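Local coordinates for protein LysR family transcriptional regulator (Vibrio vulnificus, PDB 5B7H) that probably senses hydrogen peroxide through this regulatory domain and controls transcription as a DNA-binding factor of the LysR family, at residues F29-C32 / D33-Q36; G21-P24 / T25-P28; T163-P166 / Q167-D171. The protein carries 1 engineered substitution. All coordinates share one frame; numbering follows the deposited sequence. Where two conformers were deposited one is given.

Contact 1 of 3, residues F29-C32 / D33-Q36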
loop_
_atom_site.group_PDB
_atom_site.type_symbol
_atom_site.label_atom_id
_atom_site.label_comp_id
_atom_site.label_asym_id
_atom_site.label_seq_id
_atom_site.Cartn_x
_atom_site.Cartn_y
_atom_site.Cartn_z
ATOM N N PHE A 29 -1.796 6.763 -4.686
ATOM C CA PHE A 29 -2.846 7.748 -4.928
ATOM C C PHE A 29 -2.496 8.537 -6.187
ATOM O O PHE A 29 -3.078 8.303 -7.254
ATOM C CB PHE A 29 -2.968 8.607 -3.667
ATOM C CG PHE A 29 -2.942 7.774 -2.369
ATOM C CD1 PHE A 29 -3.920 6.793 -2.129
ATOM C CD2 PHE A 29 -1.922 7.942 -1.454
ATOM C CE1 PHE A 29 -3.899 6.024 -0.965
ATOM C CE2 PHE A 29 -1.883 7.182 -0.295
ATOM C CZ PHE A 29 -2.872 6.208 -0.050
ATOM N N LEU A 30 -1.471 9.379 -6.125
ATOM C CA LEU A 30 -1.175 10.295 -7.215
ATOM C C LEU A 30 -0.777 9.583 -8.498
ATOM O O LEU A 30 -1.068 10.082 -9.599
ATOM C CB LEU A 30 -0.043 11.221 -6.762
ATOM C CG LEU A 30 0.579 12.170 -7.766
ATOM C CD1 LEU A 30 -0.440 13.226 -8.197
ATOM C CD2 LEU A 30 1.820 12.863 -7.117
ATOM N N LEU A 31 -0.068 8.441 -8.409
ATOM C CA LEU A 31 0.425 7.830 -9.645
ATOM C C LEU A 31 -0.678 7.246 -10.502
ATOM O O LEU A 31 -0.507 7.177 -11.724
ATOM C CB LEU A 31 1.487 6.763 -9.343
ATOM C CG LEU A 31 2.752 7.325 -8.684
ATOM C CD1 LEU A 31 3.724 6.126 -8.476
ATOM C CD2 LEU A 31 3.424 8.418 -9.527
ATOM N N CYS A 32 -1.810 6.874 -9.908
ATOM C CA CYS A 32 -2.930 6.413 -10.712
ATOM C C CYS A 32 -3.351 7.528 -11.658
ATOM O O CYS A 32 -3.550 7.308 -12.866
ATOM C CB CYS A 32 -4.117 6.073 -9.795
ATOM S SG CYS A 32 -3.881 4.636 -8.716
ATOM N N ASP A 33 -3.463 8.752 -11.107
ATOM C CA ASP A 33 -3.900 9.902 -11.906
ATOM C C ASP A 33 -2.840 10.261 -12.940
ATOM O O ASP A 33 -3.164 10.583 -14.097
ATOM C CB ASP A 33 -4.114 11.128 -10.993
ATOM C CG ASP A 33 -5.179 10.922 -9.911
ATOM O OD1 ASP A 33 -4.950 11.472 -8.792
ATOM O OD2 ASP A 33 -6.213 10.262 -10.182
ATOM N N LEU A 34 -1.565 10.194 -12.533
ATOM C CA LEU A 34 -0.472 10.497 -13.449
ATOM C C LEU A 34 -0.491 9.564 -14.653
ATOM O O LEU A 34 -0.360 10.012 -15.794
ATOM C CB LEU A 34 0.869 10.478 -12.687
ATOM C CG LEU A 34 2.075 10.768 -13.591
ATOM C CD1 LEU A 34 2.024 12.141 -14.244
ATOM C CD2 LEU A 34 3.402 10.604 -12.729
ATOM N N VAL A 35 -0.641 8.256 -14.418
ATOM C CA VAL A 35 -0.636 7.314 -15.535
ATOM C C VAL A 35 -1.804 7.589 -16.488
ATOM O O VAL A 35 -1.630 7.558 -17.709
ATOM C CB VAL A 35 -0.635 5.867 -15.003
ATOM C CG1 VAL A 35 -1.067 4.844 -16.102
ATOM C CG2 VAL A 35 0.728 5.517 -14.391
ATOM N N GLN A 36 -3.014 7.855 -15.965
ATOM C CA GLN A 36 -4.087 8.150 -16.904
ATOM C C GLN A 36 -3.810 9.410 -17.720
ATOM O O GLN A 36 -4.159 9.475 -18.901
ATOM C CB GLN A 36 -5.383 8.320 -16.154
ATOM C CG GLN A 36 -5.847 7.044 -15.472
ATOM C CD GLN A 36 -5.948 5.875 -16.451
ATOM O OE1 GLN A 36 -6.698 5.924 -17.424
ATOM N NE2 GLN A 36 -5.205 4.792 -16.176
HETATM O O HOH W 1 -3.751 4.572 -13.753
#
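Leu31 and Leu34 meet on one flank of helix 27-41, the helical connection of the beta-alpha-beta unit formed with strands 16-22 and 45-51. Their side chains lie alongside each other and point the same way, the methyls Leu31 CD2 and Leu34 CD2 being 3.9 Å apart. Leu34 has CG swung anti to its N (chi1 179°), whereas Leu31 keeps CG beside its N, and these two choices bring the neighbouring branches together. Leu34 is covered by Val215 of helix 205-217 and Ile70 of strand 68-73, and Leu31 also rests on Ile70; on this flank the helix packs against strand 68-73 and helix 205-217. Backbone bonds of i to i+4 type knit the two turns: Leu34 N donates to Leu30 O at 3.0 Å, Val35 N to Leu31 O at 2.9 Å, and Gln36 N to Cys32 O at 3.2 Å. Nonpolar atoms press on two of the carbonyl oxygens that accept these bonds, Val35 CG2 reaching Leu31 O at 3.4 Å and Gln36 CG reaching Cys32 O at 3.5 Å. Asp33 OD1 is hydrogen-bonded to His172 NE2. Along the subunit interface, Leu31 and Cys32 pack on Gln154 of the second subunit, and Gln36 NE2 makes a weak hydrogen bond to Gln178 O of that second subunit. The chain of Gln36 bends at chi2 (-55°), folding its amide back toward the preceding turn. A water bridges the amide and the carbonyl one turn back: it donates to Cys32 O at 2.9 Å and accepts from Gln36 NE2 at 2.8 Å, so that Cys32 O accepts from the water as well as from Gln36 N.

Contact 2 of 3, residues G21-P24 / T25-P28. With SO4 (sulfate ion), chain C.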
loop_
_atom_site.group_PDB
_atom_site.type_symbol
_atom_site.label_atom_id
_atom_site.label_comp_id
_atom_site.label_asym_id
_atom_site.label_seq_id
_atom_site.Cartn_x
_atom_site.Cartn_y
_atom_site.Cartn_z
ATOM N N GLY A 21 10.677 6.894 -9.076
ATOM C CA GLY A 21 10.505 6.393 -7.727
ATOM C C GLY A 21 9.519 7.277 -6.980
ATOM O O GLY A 21 9.464 8.486 -7.194
ATOM N N CYS A 22 8.794 6.678 -6.055
ATOM C CA CYS A 22 7.821 7.433 -5.288
ATOM C C CYS A 22 7.597 6.779 -3.931
ATOM O O CYS A 22 7.716 5.558 -3.803
ATOM C CB CYS A 22 6.516 7.456 -6.095
ATOM S SG CYS A 22 5.213 8.567 -5.435
ATOM N N ILE A 23 7.319 7.594 -2.913
ATOM C CA ILE A 23 7.148 7.108 -1.532
ATOM C C ILE A 23 5.799 6.443 -1.286
ATOM O O ILE A 23 4.801 6.719 -1.982
ATOM C CB ILE A 23 7.377 8.229 -0.498
ATOM C CG1 ILE A 23 6.404 9.367 -0.724
ATOM C CG2 ILE A 23 8.858 8.710 -0.601
ATOM C CD1 ILE A 23 6.482 10.407 0.427
ATOM N N PRO A 24 5.721 5.573 -0.272
ATOM C CA PRO A 24 4.483 4.808 -0.067
ATOM C C PRO A 24 3.239 5.638 0.233
ATOM O O PRO A 24 2.151 5.138 -0.042
ATOM C CB PRO A 24 4.824 3.894 1.120
ATOM C CG PRO A 24 6.295 3.745 1.033
ATOM C CD PRO A 24 6.806 5.102 0.601
ATOM N N THR A 25 3.337 6.839 0.830
ATOM C CA THR A 25 2.119 7.626 1.108
ATOM C C THR A 25 1.748 8.556 -0.038
ATOM O O THR A 25 0.847 9.402 0.126
ATOM C CB THR A 25 2.244 8.415 2.420
ATOM O OG1 THR A 25 3.320 9.366 2.352
ATOM C CG2 THR A 25 2.462 7.451 3.597
ATOM N N ILE A 26 2.432 8.460 -1.186
ATOM C CA ILE A 26 2.030 9.155 -2.401
ATOM C C ILE A 26 1.690 8.161 -3.502
ATOM O O ILE A 26 0.663 8.304 -4.176
ATOM C CB ILE A 26 3.127 10.139 -2.890
ATOM C CG1 ILE A 26 3.398 11.233 -1.845
ATOM C CG2 ILE A 26 2.707 10.741 -4.240
ATOM C CD1 ILE A 26 4.565 12.144 -2.273
ATOM N N ALA A 27 2.523 7.128 -3.669
ATOM C CA ALA A 27 2.450 6.255 -4.849
ATOM C C ALA A 27 1.070 5.663 -5.125
ATOM O O ALA A 27 0.637 5.718 -6.292
ATOM C CB ALA A 27 3.505 5.147 -4.753
ATOM N N PRO A 28 0.345 5.116 -4.140
ATOM C CA PRO A 28 -0.946 4.471 -4.453
ATOM C C PRO A 28 -1.983 5.462 -4.934
ATOM O O PRO A 28 -3.008 5.019 -5.443
ATOM C CB PRO A 28 -1.390 3.872 -3.117
ATOM C CG PRO A 28 -0.170 3.842 -2.260
ATOM C CD PRO A 28 0.671 5.027 -2.705
HETATM S S SO4 C . 6.214 7.664 3.648
HETATM O O1 SO4 C . 7.580 8.330 3.518
HETATM O O2 SO4 C . 5.564 8.291 4.827
HETATM O O3 SO4 C . 5.511 7.870 2.395
HETATM O O4 SO4 C . 6.416 6.247 3.866
#
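Ile23 O accepts two backbone N-H groups as the chain turns out of strand 16-22: Ala27 N at 2.9 Å approaches nearly along the C=O axis, while Ile26 N at 3.0 Å sits above the carbonyl plane, 51° out of it. Beneath this turn Cys22 SG presses on Ile26 CG2 at 3.5 Å and also touches the methyl of Ala27. Ile23 has CG1 wedged between its N and its carbonyl carbon (chi1 59°), and the branch meets Ile26, with CG1 3.7 Å from Ile26 CD1. The turn is the strand-to-helix link of a beta-alpha-beta unit, and in LysR regulatory domains the loop after this first strand borders the cleft between the two lobes. A sulfate, probably from the crystallisation liquor, sits there. Its O3 takes a bond from Thr25 N at 2.9 Å and another from Thr25 OG1 at 2.7 Å; a chi1 of 62° turns the hydroxyl to the same side as the N-H. That hydroxyl is also hydrogen-bonded to Arg192. His123 ND1 and the backbone N atoms of Leu125 and of Ser124, the engineered residue in place of a native cysteine, also hydrogen-bond the sulfate. In OxyR proteins that cysteine is probably the peroxide-reactive one. The methyl Ile23 CD1 lies against the anion, 3.4 Å from sulfate O3.

Contact 3 of 3, residues T163-P166 / Q167-D171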
loop_
_atom_site.group_PDB
_atom_site.type_symbol
_atom_site.label_atom_id
_atom_site.label_comp_id
_atom_site.label_asym_id
_atom_site.label_seq_id
_atom_site.Cartn_x
_atom_site.Cartn_y
_atom_site.Cartn_z
ATOM N N THR A 163 -5.290 9.859 13.836
ATOM C CA THR A 163 -4.017 10.064 13.159
ATOM C C THR A 163 -4.212 11.125 12.086
ATOM O O THR A 163 -5.323 11.610 11.868
ATOM C CB THR A 163 -3.525 8.747 12.522
ATOM O OG1 THR A 163 -2.115 8.896 12.205
ATOM C CG2 THR A 163 -4.338 8.385 11.242
ATOM N N PHE A 164 -3.108 11.485 11.442
ATOM C CA PHE A 164 -3.049 12.434 10.326
ATOM C C PHE A 164 -2.989 11.674 9.018
ATOM O O PHE A 164 -2.209 10.730 8.878
ATOM C CB PHE A 164 -1.806 13.327 10.423
ATOM C CG PHE A 164 -1.630 13.998 11.778
ATOM C CD1 PHE A 164 -0.759 13.478 12.725
ATOM C CD2 PHE A 164 -2.315 15.162 12.092
ATOM C CE1 PHE A 164 -0.574 14.120 13.931
ATOM C CE2 PHE A 164 -2.154 15.802 13.321
ATOM C CZ PHE A 164 -1.290 15.263 14.247
ATOM N N ILE A 165 -3.783 12.132 8.041
ATOM C CA ILE A 165 -3.913 11.506 6.717
ATOM C C ILE A 165 -3.766 12.562 5.625
ATOM O O ILE A 165 -4.382 13.630 5.725
ATOM C CB ILE A 165 -5.295 10.830 6.551
ATOM C CG1 ILE A 165 -5.465 9.731 7.606
ATOM C CG2 ILE A 165 -5.401 10.167 5.185
ATOM C CD1 ILE A 165 -4.331 8.696 7.536
ATOM N N PRO A 166 -3.031 12.298 4.552
ATOM C CA PRO A 166 -2.971 13.270 3.460
ATOM C C PRO A 166 -4.244 13.253 2.622
ATOM O O PRO A 166 -4.887 12.212 2.408
ATOM C CB PRO A 166 -1.764 12.777 2.637
ATOM C CG PRO A 166 -1.705 11.306 2.868
ATOM C CD PRO A 166 -2.238 11.078 4.295
ATOM N N GLN A 167 -4.575 14.446 2.137
ATOM C CA GLN A 167 -5.768 14.646 1.340
ATOM C C GLN A 167 -5.796 13.740 0.135
ATOM O O GLN A 167 -6.861 13.207 -0.208
ATOM C CB GLN A 167 -5.907 16.103 0.913
ATOM C CG GLN A 167 -7.295 16.375 0.288
ATOM C CD GLN A 167 -8.429 16.187 1.284
ATOM O OE1 GLN A 167 -8.338 16.660 2.423
ATOM N NE2 GLN A 167 -9.501 15.530 0.859
ATOM N N MET A 168 -4.631 13.503 -0.507
ATOM C CA MET A 168 -4.712 12.667 -1.700
ATOM C C MET A 168 -5.189 11.253 -1.388
ATOM O O MET A 168 -5.784 10.590 -2.247
ATOM C CB MET A 168 -3.394 12.663 -2.482
ATOM C CG MET A 168 -2.227 12.100 -1.678
ATOM S SD MET A 168 -0.722 11.861 -2.705
ATOM C CE MET A 168 -0.329 13.577 -3.112
ATOM N N ALA A 169 -4.920 10.757 -0.177
ATOM C CA ALA A 169 -5.434 9.431 0.183
ATOM C C ALA A 169 -6.950 9.450 0.321
ATOM O O ALA A 169 -7.636 8.501 -0.132
ATOM C CB ALA A 169 -4.755 8.943 1.469
ATOM N N ILE A 170 -7.481 10.496 0.965
ATOM C CA ILE A 170 -8.927 10.632 1.089
ATOM C C ILE A 170 -9.569 10.713 -0.282
ATOM O O ILE A 170 -10.595 10.048 -0.552
ATOM C CB ILE A 170 -9.264 11.875 1.922
ATOM C CG1 ILE A 170 -8.660 11.728 3.315
ATOM C CG2 ILE A 170 -10.763 12.011 2.013
ATOM C CD1 ILE A 170 -8.825 13.003 4.150
ATOM N N ASP A 171 -8.967 11.514 -1.173
ATOM C CA ASP A 171 -9.559 11.709 -2.504
ATOM C C ASP A 171 -9.543 10.434 -3.346
ATOM O O ASP A 171 -10.338 10.325 -4.291
ATOM C CB ASP A 171 -8.766 12.786 -3.222
ATOM C CG ASP A 171 -8.986 14.180 -2.615
ATOM O OD1 ASP A 171 -8.235 15.125 -2.973
ATOM O OD2 ASP A 171 -9.901 14.363 -1.775
#
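Pro166 O is gripped by two backbone N-H groups of the first turn of helix 167-171. Ala169 N lies 3.0 Å from Pro166 O and stands 52° above the carbonyl plane, while Ile170 N reaches the same Pro166 O more weakly, at 3.4 Å. Pro166 thus occupies the N-cap position, its carbonyl closing the first turn. Met168 N is hydrogen-bonded to Asp88 OD1, a carboxylate placed at the start of the helix, where the helix dipole would probably favour its negative charge. One further polar link runs along the helix, from Gln167 NE2 to Asp171 OD2 at 2.9 Å. It is nearly straight at the hydrogen (169°), with OD2 lying in the amide plane of Gln167, yet the amide meets the oxygen from above the carboxylate plane. Gln167 gets there by a bend at its second torsion, and its other amide atom, OE1, accepts from Lys91, so both ends of the amide are tied and its rotation is fixed. Apolar contacts fill the angle between strand and helix. In the conformer given, Ile165 CG2 faces the helix, 4.0 Å from Ala169 CB and 4.1 Å from Ile170 CG1, while the longer branch of Ile165 leads away. Beside them the proline ring leans in, with Pro166 CG 4.1 Å from Ala169 CB, and also packs on Arg192 of strand 180-198. The axes of the strand and helix segments make an angle of 72°. Backbone bonds of Ile165 with Lys91 and of Gln167 with Pro89 hold the strand end to strand 81-95. The arrangement is a strand-to-helix turn with proline at the N-cap position, where the chain probably passes back from the second lobe to the first in the two-lobed, periplasmic-binding-protein-like fold of LysR regulatory domains.

In the fold
Contacts 2 and 1 follow in series along the chain, strand 16-22 leading into helix 27-41, and their centres are about 11 Å apart; Leu31 of contact 1 packs on Cys22 of contact 2. Contact 3 comes much later, yet folds back beside both, its centre about 13 Å from that of contact 2 and about 16 Å from that of contact 1. Met168 is the common neighbour, lying against Ile26 and Leu30, while Phe29 packs on Ala169. Contacts 2 and 3 reach the same mixed sheet, of which 163-166 is one of the two outermost strands within the chain. Together they probably tie the first lobe's opening unit to the chain crossing between the lobes, and contacts 1 and 2 also face the second subunit.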